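Local coordinates for fructose-bisphosphate aldolase (PDB 2FJK), which belongs to the class II fructose-bisphosphate aldolases, a family of enzymes built on the TIM-barrel fold, at residues G134-I139 with I174-G179; T153-A158 with L194-K199; D102-D107 with E130-R135. All blocks are in the same frame, centred on the assembly; numbering follows the deposited sequence.

How the contacts relate
The three contacts join consecutive strand-loop-helix units of one barrel. Contact 2 is buried and essentially apolar, two helices meeting on the outside of the barrel. Contact 3 is a surface contact, where the loop after strand 98-101 meets strand 128-133 and its exit; a close pair of acidic side chains with a water, a serine and an arginine make it up. Contact 1 is partly buried and lies beside the ligand, and its two loops are linked through waters. Contacts 1 and 3 share Gly-134 and Arg-135, so a single chain passage serves both. Contact 2 touches each of the others, through Leu-194 against Ile-174 and through Glu-157 and Ala-158 against Leu-133.

Contact 1. Residues G134-I139 with I174-G179; sequences GRLAGI and IGTSHG. With 13P (1,3-dihydroxyacetonephosphate), chain E.
Leu-136 and His-178 are tied together by a water molecule, and a second water links Ala-137 to Gly-175 and Thr-176; in this contact, water takes the place of direct hydrogen bonds between the loops. Both loops leave the C-terminal ends of TIM-barrel strands: 134-139 follows strand 128-133, and the loop 174-179 follows strand 171-172. The first water donates to Leu-136 O and accepts from His-178 N at 2.9 Å from the water oxygen. The second makes three bonds, accepting from Gly-175 N while donating to Ala-137 O and Thr-176 O.

Leu-136 sits at the centre of an inverse gamma turn, and its side chain reaches across with a branch for each of two neighbours. CD2 lies alongside the threonine hydroxyl, 3.4 Å from Thr-176 OG1, the two side chains pointing the same way. That hydroxyl is hydrogen-bonded to His-208 O. The other methyl, Leu-136 CD1, meets the imidazole obliquely, 3.9 Å from His-178 NE2. Further along, Ser-177 CB packs on Leu-136 O at 3.5 Å, and Ile-139 CD1 rests 4.1 Å from Gly-175 CA. Gly-175 takes a positive phi of 123°, a conformation open mainly to glycine.

The far end of 174-179 belongs to the pocket of 1,3-dihydroxyacetonephosphate. Chi1 of -57° sets the His-178 ring beside the backbone N, and its rotation about CB-CG brings ND1 to the ligand, donating to O1 at 3.0 Å. Lys-182 NZ bonds to Ser-177 O, Gly-179 O and the ligand as well, tying loop and ligand together. The nearly straight bond from Gly-179 N to the phosphate oxygen O1P spans 3.0 Å, with 169° at the hydrogen.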
loop_
_atom_site.group_PDB
_atom_site.type_symbol
_atom_site.label_atom_id
_atom_site.label_comp_id
_atom_site.label_asym_id
_atom_site.label_seq_id
_atom_site.Cartn_x
_atom_site.Cartn_y
_atom_site.Cartn_z
ATOM N N GLY A 134 -37.986 3.173 1.760
ATOM C CA GLY A 134 -38.741 4.251 1.148
ATOM C C GLY A 134 -37.993 4.735 -0.080
ATOM O O GLY A 134 -36.766 4.703 -0.110
ATOM N N ARG A 135 -38.721 5.180 -1.095
ATOM C CA ARG A 135 -38.098 5.649 -2.322
ATOM C C ARG A 135 -37.772 7.131 -2.248
ATOM O O ARG A 135 -38.594 7.930 -1.806
ATOM C CB ARG A 135 -39.025 5.389 -3.504
ATOM C CG ARG A 135 -38.409 5.673 -4.855
ATOM C CD ARG A 135 -38.358 4.407 -5.681
ATOM N NE ARG A 135 -39.650 3.726 -5.677
ATOM C CZ ARG A 135 -39.923 2.628 -6.376
ATOM N NH1 ARG A 135 -38.990 2.077 -7.142
ATOM N NH2 ARG A 135 -41.128 2.080 -6.307
ATOM N N LEU A 136 -36.572 7.493 -2.687
ATOM C CA LEU A 136 -36.143 8.888 -2.668
ATOM C C LEU A 136 -36.794 9.661 -3.798
ATOM O O LEU A 136 -36.174 9.929 -4.825
ATOM C CB LEU A 136 -34.622 9.000 -2.794
ATOM C CG LEU A 136 -33.767 8.759 -1.550
ATOM C CD1 LEU A 136 -32.300 8.877 -1.930
ATOM C CD2 LEU A 136 -34.118 9.766 -0.475
ATOM N N ALA A 137 -38.057 10.011 -3.601
ATOM C CA ALA A 137 -38.799 10.764 -4.591
ATOM C C ALA A 137 -39.389 11.983 -3.906
ATOM O O ALA A 137 -39.767 11.924 -2.732
ATOM C CB ALA A 137 -39.909 9.901 -5.181
ATOM N N GLY A 138 -39.452 13.092 -4.632
ATOM C CA GLY A 138 -40.015 14.297 -4.056
ATOM C C GLY A 138 -41.526 14.179 -3.969
ATOM O O GLY A 138 -42.126 13.315 -4.610
ATOM N N ILE A 139 -42.138 15.041 -3.163
ATOM C CA ILE A 139 -43.586 15.059 -2.994
ATOM C C ILE A 139 -44.062 16.457 -2.639
ATOM O O ILE A 139 -43.384 17.191 -1.921
ATOM C CB ILE A 139 -44.062 14.086 -1.880
ATOM C CG1 ILE A 139 -43.040 14.033 -0.745
ATOM C CG2 ILE A 139 -44.318 12.716 -2.463
ATOM C CD1 ILE A 139 -42.921 15.311 0.051
ATOM N N ILE A 174 -37.773 11.437 2.828
ATOM C CA ILE A 174 -38.641 12.466 3.381
ATOM C C ILE A 174 -38.851 13.665 2.478
ATOM O O ILE A 174 -39.159 14.758 2.961
ATOM C CB ILE A 174 -38.099 12.972 4.718
ATOM C CG1 ILE A 174 -36.696 13.566 4.521
ATOM C CG2 ILE A 174 -38.079 11.831 5.715
ATOM C CD1 ILE A 174 -36.076 14.111 5.796
ATOM N N GLY A 175 -38.675 13.468 1.177
ATOM C CA GLY A 175 -38.874 14.561 0.252
ATOM C C GLY A 175 -37.709 14.936 -0.639
ATOM O O GLY A 175 -37.879 15.790 -1.507
ATOM N N THR A 176 -36.537 14.329 -0.429
ATOM C CA THR A 176 -35.359 14.624 -1.260
ATOM C C THR A 176 -35.268 13.664 -2.446
ATOM O O THR A 176 -35.918 12.614 -2.460
ATOM C CB THR A 176 -34.040 14.487 -0.466
ATOM O OG1 THR A 176 -33.858 13.120 -0.091
ATOM C CG2 THR A 176 -34.066 15.344 0.787
ATOM N N SER A 177 -34.458 14.032 -3.441
ATOM C CA SER A 177 -34.261 13.212 -4.630
ATOM C C SER A 177 -33.004 13.698 -5.355
ATOM O O SER A 177 -32.632 14.869 -5.231
ATOM C CB SER A 177 -35.488 13.299 -5.550
ATOM O OG SER A 177 -35.569 14.550 -6.219
ATOM N N HIS A 178 -32.353 12.804 -6.108
ATOM C CA HIS A 178 -31.112 13.140 -6.823
ATOM C C HIS A 178 -31.299 14.086 -8.010
ATOM O O HIS A 178 -32.410 14.272 -8.512
ATOM C CB HIS A 178 -30.421 11.870 -7.347
ATOM C CG HIS A 178 -30.098 10.860 -6.290
ATOM N ND1 HIS A 178 -29.329 11.153 -5.184
ATOM C CD2 HIS A 178 -30.432 9.552 -6.181
ATOM C CE1 HIS A 178 -29.207 10.068 -4.438
ATOM N NE2 HIS A 178 -29.866 9.084 -5.019
ATOM N N GLY A 179 -30.197 14.679 -8.459
ATOM C CA GLY A 179 -30.262 15.566 -9.604
ATOM C C GLY A 179 -30.466 17.031 -9.305
ATOM O O GLY A 179 -30.644 17.426 -8.156
HETATM P P 13P E . -27.393 14.724 -5.331
HETATM O O1P 13P E . -27.596 14.511 -6.908
HETATM O O2P 13P E . -28.630 15.578 -4.832
HETATM O O3P 13P E . -26.074 15.520 -5.088
HETATM O O1 13P E . -27.325 13.281 -4.630
HETATM C C1 13P E . -26.482 13.112 -3.493
HETATM C C2 13P E . -26.853 11.768 -2.916
HETATM O O2 13P E . -28.032 11.522 -2.677
HETATM C C3 13P E . -25.783 10.716 -2.629
HETATM O O3 13P E . -26.385 9.498 -2.205
HETATM O O HOH W 1 -33.677 10.277 -6.584
HETATM O O HOH W 2 -37.880 11.303 -0.521
#

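Contact 2. Residues T153-A158 with L194-K199; sequences TNPEEA and LARIAK
Ile-197 lies against three residues of 153-158 and gives each a different carbon. CG1 packs on the proline ring, 3.7 Å from Pro-155 CB, with the two side chains crossing at about a right angle. The branch methyl, Ile-197 CG2, meets Ala-158 CB at 3.7 Å. At the end of the chain, Ile-197 CD1 comes up to Thr-153, 3.8 Å from Thr-153 CB and slightly nearer its carbonyl O. This division follows from chi1 of -53°, which sets CG1 beside the backbone N and CG2 anti to it.

One residue earlier, Arg-196 contributes only the root of its side chain: its CB is 4.0 Å from Pro-155 CG, and the extended remainder runs on into an exposed position. Its guanidinium NH1 stays 6.3 Å from Glu-156 OE1, too far for a salt bridge. The backbones themselves come close here, with Pro-155 CA and Ile-197 CA 4.2 Å apart.

These are neighbouring helices on the outer face of the TIM barrel. Helix 155-164 lies in the connection between strands 128-133 and 171-172, and helix 191-200 is the next in turn. Pro-155 opens its helix, directly after Asn-154 at the N-cap position, and the first helical turn is closed by Ala-158 N bonding to Asn-154 O at 2.9 Å.

Behind this layer, Thr-153 is held to the barrel by its own polar atoms. Its hydroxyl OG1 is hydrogen-bonded to Leu-133 O and to Ala-173 N, while Thr-153 O receives a weak bond from Arg-193 NE. Leu-170 and Val-201 pack on Ala-158, and Leu-200 lies on Pro-155.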
loop_
_atom_site.group_PDB
_atom_site.type_symbol
_atom_site.label_atom_id
_atom_site.label_comp_id
_atom_site.label_asym_id
_atom_site.label_seq_id
_atom_site.Cartn_x
_atom_site.Cartn_y
_atom_site.Cartn_z
ATOM N N THR A 153 -40.490 7.050 3.829
ATOM C CA THR A 153 -40.300 6.145 4.953
ATOM C C THR A 153 -41.379 6.226 6.022
ATOM O O THR A 153 -41.778 7.312 6.442
ATOM C CB THR A 153 -38.951 6.412 5.645
ATOM O OG1 THR A 153 -37.905 6.409 4.666
ATOM C CG2 THR A 153 -38.668 5.340 6.691
ATOM N N ASN A 154 -41.838 5.060 6.461
ATOM C CA ASN A 154 -42.843 4.958 7.511
ATOM C C ASN A 154 -42.067 4.575 8.775
ATOM O O ASN A 154 -41.435 3.516 8.824
ATOM C CB ASN A 154 -43.855 3.867 7.158
ATOM C CG ASN A 154 -44.811 3.560 8.302
ATOM O OD1 ASN A 154 -45.662 4.376 8.662
ATOM N ND2 ASN A 154 -44.671 2.375 8.879
ATOM N N PRO A 155 -42.097 5.431 9.808
ATOM C CA PRO A 155 -41.385 5.166 11.062
ATOM C C PRO A 155 -41.469 3.742 11.614
ATOM O O PRO A 155 -40.441 3.082 11.777
ATOM C CB PRO A 155 -41.950 6.224 12.021
ATOM C CG PRO A 155 -43.244 6.650 11.384
ATOM C CD PRO A 155 -42.913 6.650 9.927
ATOM N N GLU A 156 -42.676 3.262 11.903
ATOM C CA GLU A 156 -42.831 1.910 12.433
ATOM C C GLU A 156 -42.063 0.912 11.586
ATOM O O GLU A 156 -41.361 0.049 12.108
ATOM C CB GLU A 156 -44.304 1.502 12.469
ATOM C CG GLU A 156 -45.018 1.852 13.754
ATOM C CD GLU A 156 -44.943 3.323 14.077
ATOM O OE1 GLU A 156 -45.011 4.140 13.128
ATOM O OE2 GLU A 156 -44.829 3.663 15.276
ATOM N N GLU A 157 -42.214 1.028 10.273
ATOM C CA GLU A 157 -41.520 0.136 9.353
ATOM C C GLU A 157 -40.018 0.288 9.530
ATOM O O GLU A 157 -39.273 -0.686 9.458
ATOM C CB GLU A 157 -41.880 0.466 7.904
ATOM C CG GLU A 157 -43.213 -0.069 7.440
ATOM C CD GLU A 157 -43.447 0.202 5.968
ATOM O OE1 GLU A 157 -42.531 -0.082 5.165
ATOM O OE2 GLU A 157 -44.546 0.689 5.614
ATOM N N ALA A 158 -39.586 1.524 9.753
ATOM C CA ALA A 158 -38.174 1.823 9.928
ATOM C C ALA A 158 -37.562 1.031 11.082
ATOM O O ALA A 158 -36.547 0.353 10.903
ATOM C CB ALA A 158 -37.984 3.324 10.156
ATOM N N LEU A 194 -39.639 12.834 9.635
ATOM C CA LEU A 194 -38.261 12.577 10.037
ATOM C C LEU A 194 -38.219 12.468 11.563
ATOM O O LEU A 194 -37.584 11.572 12.124
ATOM C CB LEU A 194 -37.358 13.718 9.557
ATOM C CG LEU A 194 -35.864 13.654 9.901
ATOM C CD1 LEU A 194 -35.265 12.316 9.453
ATOM C CD2 LEU A 194 -35.154 14.811 9.221
ATOM N N ALA A 195 -38.923 13.380 12.228
ATOM C CA ALA A 195 -38.971 13.398 13.684
ATOM C C ALA A 195 -39.504 12.089 14.263
ATOM O O ALA A 195 -38.951 11.572 15.231
ATOM C CB ALA A 195 -39.822 14.583 14.166
ATOM N N ARG A 196 -40.570 11.551 13.674
ATOM C CA ARG A 196 -41.155 10.293 14.153
ATOM C C ARG A 196 -40.197 9.122 13.974
ATOM O O ARG A 196 -40.030 8.292 14.865
ATOM C CB ARG A 196 -42.446 9.964 13.398
ATOM C CG ARG A 196 -43.614 10.898 13.648
ATOM C CD ARG A 196 -44.848 10.366 12.928
ATOM N NE ARG A 196 -46.024 11.215 13.091
ATOM C CZ ARG A 196 -47.211 10.952 12.552
ATOM N NH1 ARG A 196 -47.381 9.863 11.813
ATOM N NH2 ARG A 196 -48.233 11.774 12.757
ATOM N N ILE A 197 -39.587 9.054 12.798
ATOM C CA ILE A 197 -38.652 7.983 12.475
ATOM C C ILE A 197 -37.453 8.004 13.423
ATOM O O ILE A 197 -36.968 6.953 13.847
ATOM C CB ILE A 197 -38.185 8.114 11.006
ATOM C CG1 ILE A 197 -39.415 8.195 10.097
ATOM C CG2 ILE A 197 -37.341 6.916 10.602
ATOM C CD1 ILE A 197 -39.132 8.654 8.689
ATOM N N ALA A 198 -36.993 9.203 13.767
ATOM C CA ALA A 198 -35.852 9.353 14.667
ATOM C C ALA A 198 -36.207 8.863 16.061
ATOM O O ALA A 198 -35.392 8.227 16.733
ATOM C CB ALA A 198 -35.406 10.818 14.716
ATOM N N LYS A 199 -37.432 9.155 16.487
ATOM C CA LYS A 199 -37.905 8.743 17.803
ATOM C C LYS A 199 -37.976 7.229 17.932
ATOM O O LYS A 199 -37.931 6.688 19.036
ATOM C CB LYS A 199 -39.274 9.357 18.097
ATOM C CG LYS A 199 -39.286 10.877 18.090
ATOM C CD LYS A 199 -40.599 11.420 18.625
ATOM C CE LYS A 199 -40.612 12.940 18.618
ATOM N NZ LYS A 199 -41.893 13.487 19.139
#

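Contact 3. Residues D102-D107 with E130-R135; sequences DKSHED and EAELGR
At the C-terminal end of two adjacent parallel strands of the TIM barrel, Asp-102 and Glu-132 bring their carboxylates together. The model places Asp-102 OD1 and Glu-132 OE2, both acceptors, 2.7 Å from each other, and neighbouring atoms of the pair clash, so the exact spacing and tilt are doubtful. The other two oxygens are joined by a water, which donates to Asp-102 OD2 and, at 2.8 Å from the water oxygen, to Glu-132 OE1. Glu-132 also touches His-81, a residue of the ligand pocket.

Past Asp-102 the chain folds into a type I beta turn from Lys-103 to Glu-106, closed by Glu-106 N to Lys-103 O at 3.2 Å. The turn presents Ser-104 to the strand and its exit: its CB lies 3.5 Å from Gly-134 O and 3.9 Å from Glu-132 CG. On the strand side, Glu-132 O is taken by Asn-111 ND2 of helix 108-124, which follows the turn.

Beyond Gly-134, the exposed Arg-135 doubles back over the turn. Its chain bends at chi2 (118°) and again at chi3 (49°), and this lays one face of the guanidinium over His-105 CA. The closest approach there is not a polar bond: Arg-135 NH1 stands 3.2 Å from the carbon His-105 CB.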
loop_
_atom_site.group_PDB
_atom_site.type_symbol
_atom_site.label_atom_id
_atom_site.label_comp_id
_atom_site.label_asym_id
_atom_site.label_seq_id
_atom_site.Cartn_x
_atom_site.Cartn_y
_atom_site.Cartn_z
ATOM N N ASP A 102 -29.077 -1.003 -1.992
ATOM C CA ASP A 102 -30.331 -0.307 -2.216
ATOM C C ASP A 102 -31.393 -1.233 -2.798
ATOM O O ASP A 102 -31.368 -1.571 -3.982
ATOM C CB ASP A 102 -30.119 0.899 -3.134
ATOM C CG ASP A 102 -31.420 1.617 -3.463
ATOM O OD1 ASP A 102 -32.340 1.626 -2.613
ATOM O OD2 ASP A 102 -31.515 2.186 -4.570
ATOM N N LYS A 103 -32.314 -1.656 -1.938
ATOM C CA LYS A 103 -33.412 -2.529 -2.344
ATOM C C LYS A 103 -34.700 -1.878 -1.857
ATOM O O LYS A 103 -35.641 -2.552 -1.454
ATOM C CB LYS A 103 -33.248 -3.917 -1.719
ATOM C CG LYS A 103 -32.021 -4.673 -2.219
ATOM C CD LYS A 103 -32.169 -5.050 -3.684
ATOM C CE LYS A 103 -30.944 -5.799 -4.189
ATOM N NZ LYS A 103 -31.114 -6.249 -5.596
ATOM N N SER A 104 -34.719 -0.550 -1.892
ATOM C CA SER A 104 -35.868 0.219 -1.457
ATOM C C SER A 104 -37.062 0.018 -2.387
ATOM O O SER A 104 -38.207 0.115 -1.957
ATOM C CB SER A 104 -35.517 1.705 -1.398
ATOM O OG SER A 104 -35.378 2.236 -2.703
ATOM N N HIS A 105 -36.785 -0.261 -3.655
ATOM C CA HIS A 105 -37.835 -0.475 -4.649
ATOM C C HIS A 105 -38.526 -1.829 -4.501
ATOM O O HIS A 105 -39.600 -2.039 -5.050
ATOM C CB HIS A 105 -37.252 -0.361 -6.058
ATOM C CG HIS A 105 -36.041 -1.217 -6.276
ATOM N ND1 HIS A 105 -34.810 -0.920 -5.726
ATOM C CD2 HIS A 105 -35.877 -2.372 -6.964
ATOM C CE1 HIS A 105 -33.942 -1.858 -6.065
ATOM N NE2 HIS A 105 -34.563 -2.750 -6.816
ATOM N N GLU A 106 -37.905 -2.749 -3.769
ATOM C CA GLU A 106 -38.472 -4.085 -3.560
ATOM C C GLU A 106 -39.428 -4.095 -2.373
ATOM O O GLU A 106 -39.398 -3.193 -1.529
ATOM C CB GLU A 106 -37.351 -5.097 -3.310
ATOM C CG GLU A 106 -36.385 -5.247 -4.471
ATOM C CD GLU A 106 -36.735 -6.418 -5.351
ATOM O OE1 GLU A 106 -37.925 -6.778 -5.415
ATOM O OE2 GLU A 106 -35.821 -6.974 -5.987
ATOM N N ASP A 107 -40.279 -5.116 -2.302
ATOM C CA ASP A 107 -41.213 -5.210 -1.187
ATOM C C ASP A 107 -40.397 -5.333 0.094
ATOM O O ASP A 107 -39.205 -5.659 0.054
ATOM C CB ASP A 107 -42.154 -6.412 -1.349
ATOM C CG ASP A 107 -41.432 -7.660 -1.801
ATOM O OD1 ASP A 107 -40.345 -7.925 -1.262
ATOM O OD2 ASP A 107 -41.955 -8.381 -2.685
ATOM N N GLU A 130 -25.207 0.563 5.492
ATOM C CA GLU A 130 -26.277 1.542 5.443
ATOM C C GLU A 130 -27.374 0.888 4.610
ATOM O O GLU A 130 -27.087 0.162 3.657
ATOM C CB GLU A 130 -25.833 2.833 4.749
ATOM C CG GLU A 130 -26.909 3.909 4.795
ATOM C CD GLU A 130 -26.551 5.156 4.009
ATOM O OE1 GLU A 130 -25.448 5.702 4.212
ATOM O OE2 GLU A 130 -27.386 5.596 3.192
ATOM N N ALA A 131 -28.623 1.126 4.972
ATOM C CA ALA A 131 -29.733 0.559 4.221
ATOM C C ALA A 131 -30.804 1.622 4.079
ATOM O O ALA A 131 -30.888 2.536 4.898
ATOM C CB ALA A 131 -30.286 -0.655 4.947
ATOM N N GLU A 132 -31.619 1.522 3.038
ATOM C CA GLU A 132 -32.665 2.510 2.870
ATOM C C GLU A 132 -34.057 1.914 2.752
ATOM O O GLU A 132 -34.254 0.856 2.155
ATOM C CB GLU A 132 -32.363 3.419 1.670
ATOM C CG GLU A 132 -32.195 2.721 0.339
ATOM C CD GLU A 132 -31.591 3.646 -0.719
ATOM O OE1 GLU A 132 -32.142 4.750 -0.954
ATOM O OE2 GLU A 132 -30.558 3.264 -1.314
ATOM N N LEU A 133 -35.012 2.610 3.356
ATOM C CA LEU A 133 -36.412 2.220 3.343
ATOM C C LEU A 133 -37.182 3.413 2.788
ATOM O O LEU A 133 -37.043 4.535 3.283
ATOM C CB LEU A 133 -36.883 1.911 4.762
ATOM C CG LEU A 133 -38.290 1.349 4.928
ATOM C CD1 LEU A 133 -38.456 0.049 4.113
ATOM C CD2 LEU A 133 -38.530 1.099 6.409
ATOM N N GLY A 134 -37.986 3.173 1.760
ATOM C CA GLY A 134 -38.741 4.251 1.148
ATOM C C GLY A 134 -37.993 4.735 -0.080
ATOM O O GLY A 134 -36.766 4.703 -0.110
ATOM N N ARG A 135 -38.721 5.180 -1.095
ATOM C CA ARG A 135 -38.098 5.649 -2.322
ATOM C C ARG A 135 -37.772 7.131 -2.248
ATOM O O ARG A 135 -38.594 7.930 -1.806
ATOM C CB ARG A 135 -39.025 5.389 -3.504
ATOM C CG ARG A 135 -38.409 5.673 -4.855
ATOM C CD ARG A 135 -38.358 4.407 -5.681
ATOM N NE ARG A 135 -39.650 3.726 -5.677
ATOM C CZ ARG A 135 -39.923 2.628 -6.376
ATOM N NH1 ARG A 135 -38.990 2.077 -7.142
ATOM N NH2 ARG A 135 -41.128 2.080 -6.307
HETATM O O HOH W 3 -32.211 4.872 -3.726
#